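Local structure of cytochrome b5 reductase 4 (Homo sapiens, 3LF5) at residues 30-33 / 34-37; 46-49 / 50-53. The protein joins a haem-binding cytochrome b5 domain to a flavin-containing reductase domain and probably carries electrons from NADH through FAD to the haem iron. All blocks are in the same frame, centred on the assembly; numbering follows the deposited sequence. Where two conformers were deposited one is given.

Contact 1: 30-33 / 34-37. With HEM (protoporphyrin IX containing Fe), chain C.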
ATOM      1  N   VAL A  30      10.748  -6.939   6.764  1.00  9.33           N
ATOM      2  CA  VAL A  30       9.785  -7.403   5.754  1.00  9.63           C
ATOM      3  C   VAL A  30       9.502  -8.878   6.002  1.00  8.86           C
ATOM      4  O   VAL A  30      10.419  -9.684   6.131  1.00  9.71           O
ATOM      5  CB  VAL A  30      10.318  -7.178   4.310  1.00  9.47           C
ATOM      6  CG1 VAL A  30       9.350  -7.687   3.274  1.00 11.05           C
ATOM      7  CG2 VAL A  30      10.632  -5.716   4.073  1.00 10.90           C
ATOM      8  N   TYR A  31       8.217  -9.223   6.072  1.00  9.33           N
ATOM      9  CA  TYR A  31       7.769 -10.571   6.337  1.00  9.34           C
ATOM     10  C   TYR A  31       6.870 -11.071   5.236  1.00  9.63           C
ATOM     11  O   TYR A  31       6.018 -10.325   4.749  1.00  9.88           O
ATOM     12  CB  TYR A  31       6.958 -10.590   7.647  1.00  9.79           C
ATOM     13  CG  TYR A  31       7.827 -10.273   8.853  1.00 10.79           C
ATOM     14  CD1 TYR A  31       8.624 -11.251   9.452  1.00 11.72           C
ATOM     15  CD2 TYR A  31       7.853  -8.983   9.374  1.00 10.42           C
ATOM     16  CE1 TYR A  31       9.445 -10.938  10.517  1.00 11.77           C
ATOM     17  CE2 TYR A  31       8.654  -8.668  10.448  1.00 11.62           C
ATOM     18  CZ  TYR A  31       9.442  -9.637  11.017  1.00 11.90           C
ATOM     19  OH  TYR A  31      10.242  -9.291  12.079  1.00 14.37           O
ATOM     20  N   ASN A  32       7.068 -12.340   4.882  1.00 10.04           N
ATOM     21  CA  ASN A  32       6.167 -13.075   4.035  0.50 10.17           C
ATOM     22  C   ASN A  32       5.022 -13.599   4.879  1.00 10.32           C
ATOM     23  O   ASN A  32       5.181 -14.640   5.524  1.00 11.63           O
ATOM     24  CB  ASN A  32       6.887 -14.264   3.416  0.50 10.60           C
ATOM     25  CG  ASN A  32       5.944 -15.113   2.598  0.50 10.61           C
ATOM     26  OD1 ASN A  32       4.948 -14.614   2.053  0.50 10.76           O
ATOM     27  ND2 ASN A  32       6.234 -16.387   2.507  0.50 11.52           N
ATOM     28  N   VAL A  33       3.897 -12.895   4.924  1.00  9.33           N
ATOM     29  CA  VAL A  33       2.788 -13.299   5.786  1.00 10.19           C
ATOM     30  C   VAL A  33       1.798 -14.233   5.110  1.00 10.23           C
ATOM     31  O   VAL A  33       0.813 -14.602   5.717  1.00 10.47           O
ATOM     32  CB  VAL A  33       2.065 -12.085   6.419  1.00 10.89           C
ATOM     33  CG1 VAL A  33       3.012 -11.295   7.333  1.00 12.05           C
ATOM     34  CG2 VAL A  33       1.380 -11.230   5.344  1.00 12.58           C
ATOM     35  N   SER A  34       2.052 -14.650   3.872  1.00 11.07           N
ATOM     36  CA  SER A  34       1.125 -15.598   3.263  0.50 11.56           C
ATOM     37  C   SER A  34       0.885 -16.854   4.106  1.00 12.33           C
ATOM     38  O   SER A  34      -0.263 -17.251   4.230  1.00 12.76           O
ATOM     39  CB  SER A  34       1.510 -15.950   1.834  0.50 11.66           C
ATOM     40  OG  SER A  34       1.221 -14.866   0.988  0.50 10.74           O
ATOM     41  N   PRO A  35       1.913 -17.446   4.753  1.00 12.08           N
ATOM     42  CA  PRO A  35       1.607 -18.614   5.600  1.00 12.76           C
ATOM     43  C   PRO A  35       0.867 -18.294   6.899  1.00 11.97           C
ATOM     44  O   PRO A  35       0.248 -19.166   7.499  1.00 13.52           O
ATOM     45  CB  PRO A  35       2.981 -19.226   5.915  1.00 13.50           C
ATOM     46  CG  PRO A  35       3.969 -18.369   5.311  1.00 16.44           C
ATOM     47  CD  PRO A  35       3.357 -17.253   4.567  1.00 12.51           C
ATOM     48  N   TYR A  36       0.909 -17.036   7.311  1.00 11.41           N
ATOM     49  CA  TYR A  36       0.250 -16.588   8.536  1.00 11.37           C
ATOM     50  C   TYR A  36      -1.215 -16.208   8.287  1.00 10.59           C
ATOM     51  O   TYR A  36      -1.997 -16.113   9.241  1.00 11.71           O
ATOM     52  CB  TYR A  36       0.998 -15.371   9.123  1.00 10.93           C
ATOM     53  CG  TYR A  36       0.453 -14.888  10.467  1.00 10.37           C
ATOM     54  CD1 TYR A  36       0.392 -15.748  11.556  1.00 10.69           C
ATOM     55  CD2 TYR A  36      -0.036 -13.605  10.620  1.00 10.61           C
ATOM     56  CE1 TYR A  36      -0.150 -15.320  12.763  1.00 11.45           C
ATOM     57  CE2 TYR A  36      -0.551 -13.199  11.794  1.00 11.06           C
ATOM     58  CZ  TYR A  36      -0.623 -14.045  12.874  1.00 12.09           C
ATOM     59  OH  TYR A  36      -1.182 -13.620  14.063  1.00 13.34           O
ATOM     60  N   MET A  37      -1.579 -15.954   7.025  1.00 12.33           N
ATOM     61  CA  MET A  37      -2.918 -15.481   6.692  1.00 14.11           C
ATOM     62  C   MET A  37      -4.011 -16.264   7.387  1.00 14.17           C
ATOM     63  O   MET A  37      -4.926 -15.663   7.959  1.00 14.59           O
ATOM     64  CB  MET A  37      -3.152 -15.583   5.182  1.00 15.88           C
ATOM     65  CG  MET A  37      -2.750 -14.396   4.422  1.00 18.05           C
ATOM     66  SD  MET A  37      -3.825 -12.964   4.618  1.00 16.18           S
ATOM     67  CE  MET A  37      -2.599 -11.864   3.937  1.00 19.66           C
TER
HETATM   68  CHA HEM C   1      -5.625  -9.310  16.303  0.50  9.55           C
HETATM   69  CHB HEM C   1      -5.760  -6.279  12.526  0.50  8.74           C
HETATM   70  CHC HEM C   1      -1.221  -7.374  11.434  0.50  9.14           C
HETATM   71  CHD HEM C   1      -1.131 -10.534  15.057  0.50  9.37           C
HETATM   72  C1A HEM C   1      -6.037  -8.400  15.369  0.50 10.41           C
HETATM   73  C2A HEM C   1      -7.316  -7.755  15.321  0.50 10.22           C
HETATM   74  C3A HEM C   1      -7.365  -6.938  14.287  0.50  8.92           C
HETATM   75  C4A HEM C   1      -6.091  -7.029  13.622  0.50  8.82           C
HETATM   76  CMA HEM C   1      -8.524  -6.014  13.851  0.50  9.90           C
HETATM   77  CAA HEM C   1      -8.423  -7.988  16.340  0.50 10.46           C
HETATM   78  CBA HEM C   1      -8.209  -6.863  17.337  0.50 12.26           C
HETATM   79  CGA HEM C   1      -9.369  -6.656  18.243  0.50 14.50           C
HETATM   80  O1A HEM C   1      -9.081  -5.976  19.253  0.50 15.26           O
HETATM   81  O2A HEM C   1     -10.507  -7.149  17.976  0.50 14.54           O
HETATM   82  C1B HEM C   1      -4.528  -6.249  11.934  0.50  9.19           C
HETATM   83  C2B HEM C   1      -4.135  -5.409  10.826  0.50  9.47           C
HETATM   84  C3B HEM C   1      -2.878  -5.711  10.519  0.50  9.14           C
HETATM   85  C4B HEM C   1      -2.433  -6.747  11.436  0.50  8.80           C
HETATM   86  CMB HEM C   1      -5.037  -4.372  10.141  0.50 10.73           C
HETATM   87  CAB HEM C   1      -2.041  -5.056   9.400  0.50 10.18           C
HETATM   88  CBB HEM C   1      -0.738  -4.802   9.570  0.50 11.73           C
HETATM   89  C1C HEM C   1      -0.837  -8.386  12.265  0.50  9.31           C
HETATM   90  C2C HEM C   1       0.392  -9.145  12.228  0.50  9.09           C
HETATM   91  C3C HEM C   1       0.373  -9.995  13.244  0.50  9.59           C
HETATM   92  C4C HEM C   1      -0.838  -9.823  13.948  0.50  9.81           C
HETATM   93  CMC HEM C   1       1.522  -8.993  11.215  0.50  8.20           C
HETATM   94  CAC HEM C   1       1.392 -11.048  13.682  0.50 11.43           C
HETATM   95  CBC HEM C   1       2.681 -10.788  13.625  0.50 13.69           C
HETATM   96  C1D HEM C   1      -2.260 -10.405  15.799  0.50  9.30           C
HETATM   97  C2D HEM C   1      -2.420 -10.973  17.105  0.50 11.06           C
HETATM   98  C3D HEM C   1      -3.833 -10.606  17.502  0.50 10.29           C
HETATM   99  C4D HEM C   1      -4.373  -9.848  16.395  0.50 10.06           C
HETATM  100  CMD HEM C   1      -1.371 -11.778  17.891  0.50 11.41           C
HETATM  101  CAD HEM C   1      -4.489 -10.930  18.848  0.50  9.80           C
HETATM  102  CBD HEM C   1      -3.983  -9.950  19.920  0.50 12.11           C
HETATM  103  CGD HEM C   1      -4.676 -10.352  21.212  0.50 15.64           C
HETATM  104  O1D HEM C   1      -4.603 -11.542  21.598  0.50 17.05           O
HETATM  105  O2D HEM C   1      -5.314  -9.462  21.827  0.50 20.00           O
HETATM  106  NA  HEM C   1      -5.301  -7.939  14.293  0.50  9.43           N
HETATM  107  NB  HEM C   1      -3.475  -7.055  12.293  0.50  7.79           N
HETATM  108  NC  HEM C   1      -1.570  -8.831  13.345  0.50  9.53           N
HETATM  109  ND  HEM C   1      -3.398  -9.752  15.410  0.50 10.08           N
HETATM  110 FE   HEM C   1      -3.404  -8.401  13.837  0.50  9.46          FE

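Contact 2: 46-49 / 50-53. With HEM (protoporphyrin IX containing Fe), chain C.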
ATOM      1  N   GLU A  46      -8.310  -8.094   7.077  1.00 14.42           N
ATOM      2  CA  GLU A  46      -7.594  -7.071   7.823  1.00 14.58           C
ATOM      3  C   GLU A  46      -6.102  -7.113   7.496  1.00 13.04           C
ATOM      4  O   GLU A  46      -5.488  -6.067   7.246  1.00 13.49           O
ATOM      5  CB  GLU A  46      -7.809  -7.213   9.332  1.00 15.39           C
ATOM      6  CG  GLU A  46      -9.186  -6.783   9.803  1.00 18.82           C
ATOM      7  CD  GLU A  46      -9.352  -5.296   9.936  1.00 21.10           C
ATOM      8  OE1 GLU A  46      -8.366  -4.547   9.890  1.00 21.45           O
ATOM      9  OE2 GLU A  46     -10.500  -4.860  10.113  1.00 25.57           O
ATOM     10  N   LEU A  47      -5.508  -8.297   7.507  1.00 13.24           N
ATOM     11  CA  LEU A  47      -4.100  -8.404   7.237  1.00 12.62           C
ATOM     12  C   LEU A  47      -3.818  -7.909   5.793  1.00 12.61           C
ATOM     13  O   LEU A  47      -2.825  -7.236   5.518  1.00 13.26           O
ATOM     14  CB  LEU A  47      -3.647  -9.846   7.467  1.00 13.58           C
ATOM     15  CG  LEU A  47      -2.161 -10.105   7.453  1.00 13.90           C
ATOM     16  CD1 LEU A  47      -1.407  -9.225   8.432  1.00 16.30           C
ATOM     17  CD2 LEU A  47      -1.955 -11.572   7.757  1.00 13.97           C
ATOM     18  N   MET A  48      -4.704  -8.237   4.869  1.00 12.75           N
ATOM     19  CA  MET A  48      -4.558  -7.799   3.484  1.00 13.41           C
ATOM     20  C   MET A  48      -4.601  -6.287   3.284  1.00 13.41           C
ATOM     21  O   MET A  48      -4.153  -5.804   2.250  1.00 13.87           O
ATOM     22  CB  MET A  48      -5.645  -8.433   2.603  1.00 13.70           C
ATOM     23  CG  MET A  48      -5.342  -9.890   2.278  1.00 14.54           C
ATOM     24  SD  MET A  48      -3.877 -10.135   1.245  1.00 15.78           S
ATOM     25  CE  MET A  48      -4.350  -9.305  -0.280  1.00 18.88           C
ATOM     26  N   ARG A  49      -5.109  -5.519   4.254  1.00 13.02           N
ATOM     27  CA  ARG A  49      -5.077  -4.073   4.161  1.00 13.38           C
ATOM     28  C   ARG A  49      -3.656  -3.570   4.005  1.00 12.37           C
ATOM     29  O   ARG A  49      -3.450  -2.488   3.449  1.00 14.64           O
ATOM     30  CB  ARG A  49      -5.701  -3.438   5.395  1.00 13.54           C
ATOM     31  CG  ARG A  49      -7.199  -3.686   5.497  1.00 15.69           C
ATOM     32  CD  ARG A  49      -7.706  -3.201   6.811  1.00 17.90           C
ATOM     33  NE  ARG A  49      -7.678  -1.750   6.878  1.00 19.06           N
ATOM     34  CZ  ARG A  49      -7.925  -1.055   7.978  1.00 19.64           C
ATOM     35  NH1 ARG A  49      -8.236  -1.671   9.109  1.00 22.15           N
ATOM     36  NH2 ARG A  49      -7.854   0.260   7.937  1.00 21.82           N
ATOM     37  N   ALA A  50      -2.677  -4.335   4.491  1.00 11.59           N
ATOM     38  CA  ALA A  50      -1.269  -3.940   4.455  1.00 12.10           C
ATOM     39  C   ALA A  50      -0.489  -4.666   3.370  1.00 11.56           C
ATOM     40  O   ALA A  50       0.709  -4.499   3.281  1.00 12.03           O
ATOM     41  CB  ALA A  50      -0.597  -4.146   5.827  1.00 12.88           C
ATOM     42  N   ALA A  51      -1.148  -5.434   2.505  1.00 11.79           N
ATOM     43  CA  ALA A  51      -0.441  -6.263   1.529  1.00 11.69           C
ATOM     44  C   ALA A  51       0.460  -5.426   0.627  1.00 11.48           C
ATOM     45  O   ALA A  51       0.029  -4.417   0.064  1.00 11.83           O
ATOM     46  CB  ALA A  51      -1.448  -7.020   0.676  1.00 13.07           C
ATOM     47  N   GLY A  52       1.716  -5.833   0.494  1.00 10.33           N
ATOM     48  CA  GLY A  52       2.637  -5.157  -0.377  1.00 11.16           C
ATOM     49  C   GLY A  52       2.987  -3.762   0.076  1.00 11.31           C
ATOM     50  O   GLY A  52       3.327  -2.921  -0.753  1.00 13.50           O
ATOM     51  N   SER A  53       2.917  -3.495   1.377  1.00 11.36           N
ATOM     52  CA  SER A  53       3.094  -2.127   1.874  1.00 12.06           C
ATOM     53  C   SER A  53       3.731  -2.113   3.238  1.00 11.01           C
ATOM     54  O   SER A  53       3.928  -3.148   3.885  1.00 10.92           O
ATOM     55  CB  SER A  53       1.741  -1.415   1.993  1.00 14.29           C
ATOM     56  OG  SER A  53       1.115  -1.739   3.215  1.00 18.40           O
TER
HETATM   57  CHA HEM C   1      -5.625  -9.310  16.303  0.50  9.55           C
HETATM   58  CHB HEM C   1      -5.760  -6.279  12.526  0.50  8.74           C
HETATM   59  CHC HEM C   1      -1.221  -7.374  11.434  0.50  9.14           C
HETATM   60  CHD HEM C   1      -1.131 -10.534  15.057  0.50  9.37           C
HETATM   61  C1A HEM C   1      -6.037  -8.400  15.369  0.50 10.41           C
HETATM   62  C2A HEM C   1      -7.316  -7.755  15.321  0.50 10.22           C
HETATM   63  C3A HEM C   1      -7.365  -6.938  14.287  0.50  8.92           C
HETATM   64  C4A HEM C   1      -6.091  -7.029  13.622  0.50  8.82           C
HETATM   65  CMA HEM C   1      -8.524  -6.014  13.851  0.50  9.90           C
HETATM   66  CAA HEM C   1      -8.423  -7.988  16.340  0.50 10.46           C
HETATM   67  CBA HEM C   1      -8.209  -6.863  17.337  0.50 12.26           C
HETATM   68  CGA HEM C   1      -9.369  -6.656  18.243  0.50 14.50           C
HETATM   69  O1A HEM C   1      -9.081  -5.976  19.253  0.50 15.26           O
HETATM   70  O2A HEM C   1     -10.507  -7.149  17.976  0.50 14.54           O
HETATM   71  C1B HEM C   1      -4.528  -6.249  11.934  0.50  9.19           C
HETATM   72  C2B HEM C   1      -4.135  -5.409  10.826  0.50  9.47           C
HETATM   73  C3B HEM C   1      -2.878  -5.711  10.519  0.50  9.14           C
HETATM   74  C4B HEM C   1      -2.433  -6.747  11.436  0.50  8.80           C
HETATM   75  CMB HEM C   1      -5.037  -4.372  10.141  0.50 10.73           C
HETATM   76  CAB HEM C   1      -2.041  -5.056   9.400  0.50 10.18           C
HETATM   77  CBB HEM C   1      -0.738  -4.802   9.570  0.50 11.73           C
HETATM   78  C1C HEM C   1      -0.837  -8.386  12.265  0.50  9.31           C
HETATM   79  C2C HEM C   1       0.392  -9.145  12.228  0.50  9.09           C
HETATM   80  C3C HEM C   1       0.373  -9.995  13.244  0.50  9.59           C
HETATM   81  C4C HEM C   1      -0.838  -9.823  13.948  0.50  9.81           C
HETATM   82  CMC HEM C   1       1.522  -8.993  11.215  0.50  8.20           C
HETATM   83  CAC HEM C   1       1.392 -11.048  13.682  0.50 11.43           C
HETATM   84  CBC HEM C   1       2.681 -10.788  13.625  0.50 13.69           C
HETATM   85  C1D HEM C   1      -2.260 -10.405  15.799  0.50  9.30           C
HETATM   86  C2D HEM C   1      -2.420 -10.973  17.105  0.50 11.06           C
HETATM   87  C3D HEM C   1      -3.833 -10.606  17.502  0.50 10.29           C
HETATM   88  C4D HEM C   1      -4.373  -9.848  16.395  0.50 10.06           C
HETATM   89  CMD HEM C   1      -1.371 -11.778  17.891  0.50 11.41           C
HETATM   90  CAD HEM C   1      -4.489 -10.930  18.848  0.50  9.80           C
HETATM   91  CBD HEM C   1      -3.983  -9.950  19.920  0.50 12.11           C
HETATM   92  CGD HEM C   1      -4.676 -10.352  21.212  0.50 15.64           C
HETATM   93  O1D HEM C   1      -4.603 -11.542  21.598  0.50 17.05           O
HETATM   94  O2D HEM C   1      -5.314  -9.462  21.827  0.50 20.00           O
HETATM   95  NA  HEM C   1      -5.301  -7.939  14.293  0.50  9.43           N
HETATM   96  NB  HEM C   1      -3.475  -7.055  12.293  0.50  7.79           N
HETATM   97  NC  HEM C   1      -1.570  -8.831  13.345  0.50  9.53           N
HETATM   98  ND  HEM C   1      -3.398  -9.752  15.410  0.50 10.08           N
HETATM   99 FE   HEM C   1      -3.404  -8.401  13.837  0.50  9.46          FE

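Contact 1: 30-33 / 34-37
Val33 and Tyr36 meet in a turn just where the chain leaves strand 29-32. The carbonyl O of Val33 accepts Tyr36 N at 2.9 Å, and Met37 N adds a weak second bond to Val33 O at 3.0 Å. Val33 O thus serves two successive N-H groups, the second only weakly, and the backbone curls as in a turn of helix. Pro35, with no N-H to give, packs its CD 3.3 Å from Asn32 O, and its fixed phi suits the helical backbone. Asn32 is modelled in two conformers, so its weak OD1 bond to Ser34 N, in the manner of an Asx turn, is doubtful.

Tyr36 leads from this turn to the haem. Its CB rests 3.5 Å from Val33 O. With CG anti to the backbone N (chi1 -176°), the long flat ring spans the gap from turn to porphyrin, where CE2 comes obliquely within 3.5 Å of the haem vinyl carbon CAC and CZ lies 3.7 Å from the same CAC. At the tip, Tyr36 OH is 3.2 Å from the methine carbon CHD. Leu72 and Pro41 also pack on this side chain. A serine in place of Tyr36 would probably leave the vinyl and CHD side of the haem without this ring and open a gap beside Leu72.

Val33 and Met37 add an apolar touch, CG2 to CE at 4.3 Å. The chemistry is thus divided: polar backbone bonds fix the turn, Tyr36 alone reaches the haem, with ring carbons and its OH, and Val33 and Met37 pack inward, consistent with a pocket that holds porphyrin largely by apolar contact.

Contact 2: 46-49 / 50-53
Met48 folds back twice, at chi2 (-66°) and chi3 (-63°), so that its CE reaches Ala51 CB at 3.8 Å, a reach that an unbranched, flexible chain allows. A bend at chi3 of Arg49 (70°) carries its guanidinium to the residue one turn earlier: NH1 forms a salt bridge to Glu46 OE1 at 3.0 Å, OE1 lying in the guanidinium plane and met on its syn side, tilted from the carboxylate plane. The same OE1 stands 3.3 Å from the haem methyl CMB, while Leu47 CD1 meets the methine carbon CHC at 3.5 Å and Ala50 CB lies 3.8 Å from the vinyl carbon CBB.

The backbone then passes into turns. Ala50 N bonds to Leu47 O at 3.1 Å, and Ala51 N to Met48 O across a type I turn. A type II turn from Ala50 to Ser53 follows; Gly52 takes its positive phi readily, and Ser53 OG donates to Ala50 O at 2.8 Å. Helix 44-48 is thereby steered into strand 53-54, with the small Ala50 and Ala51 lying close against Ile24 and Cys22 of strand 21-26, respectively, Leu58 of helix 56-63 against Arg49 and Ala50, and Lys14 of the second subunit touching Met48.

Contacts 1 and 2 are each partly buried and follow one another along the chain: contact 1 lies where strand 29-32 gives way to the loop leading to helix 44-48, contact 2 where that helix passes into the loop before strand 53-54. They touch through side chains, Met37 CE packing 3.4 Å from Met48 SD and Val33 and Tyr36 resting against Leu47, so a shared apolar layer lies between them. Both reach the haem, but differently: contact 1 offers one aromatic ring, whereas contact 2 brings aliphatic groups and a carboxylate. Charge pairing belongs to contact 2, on its exposed Arg49; backbone turns shape both.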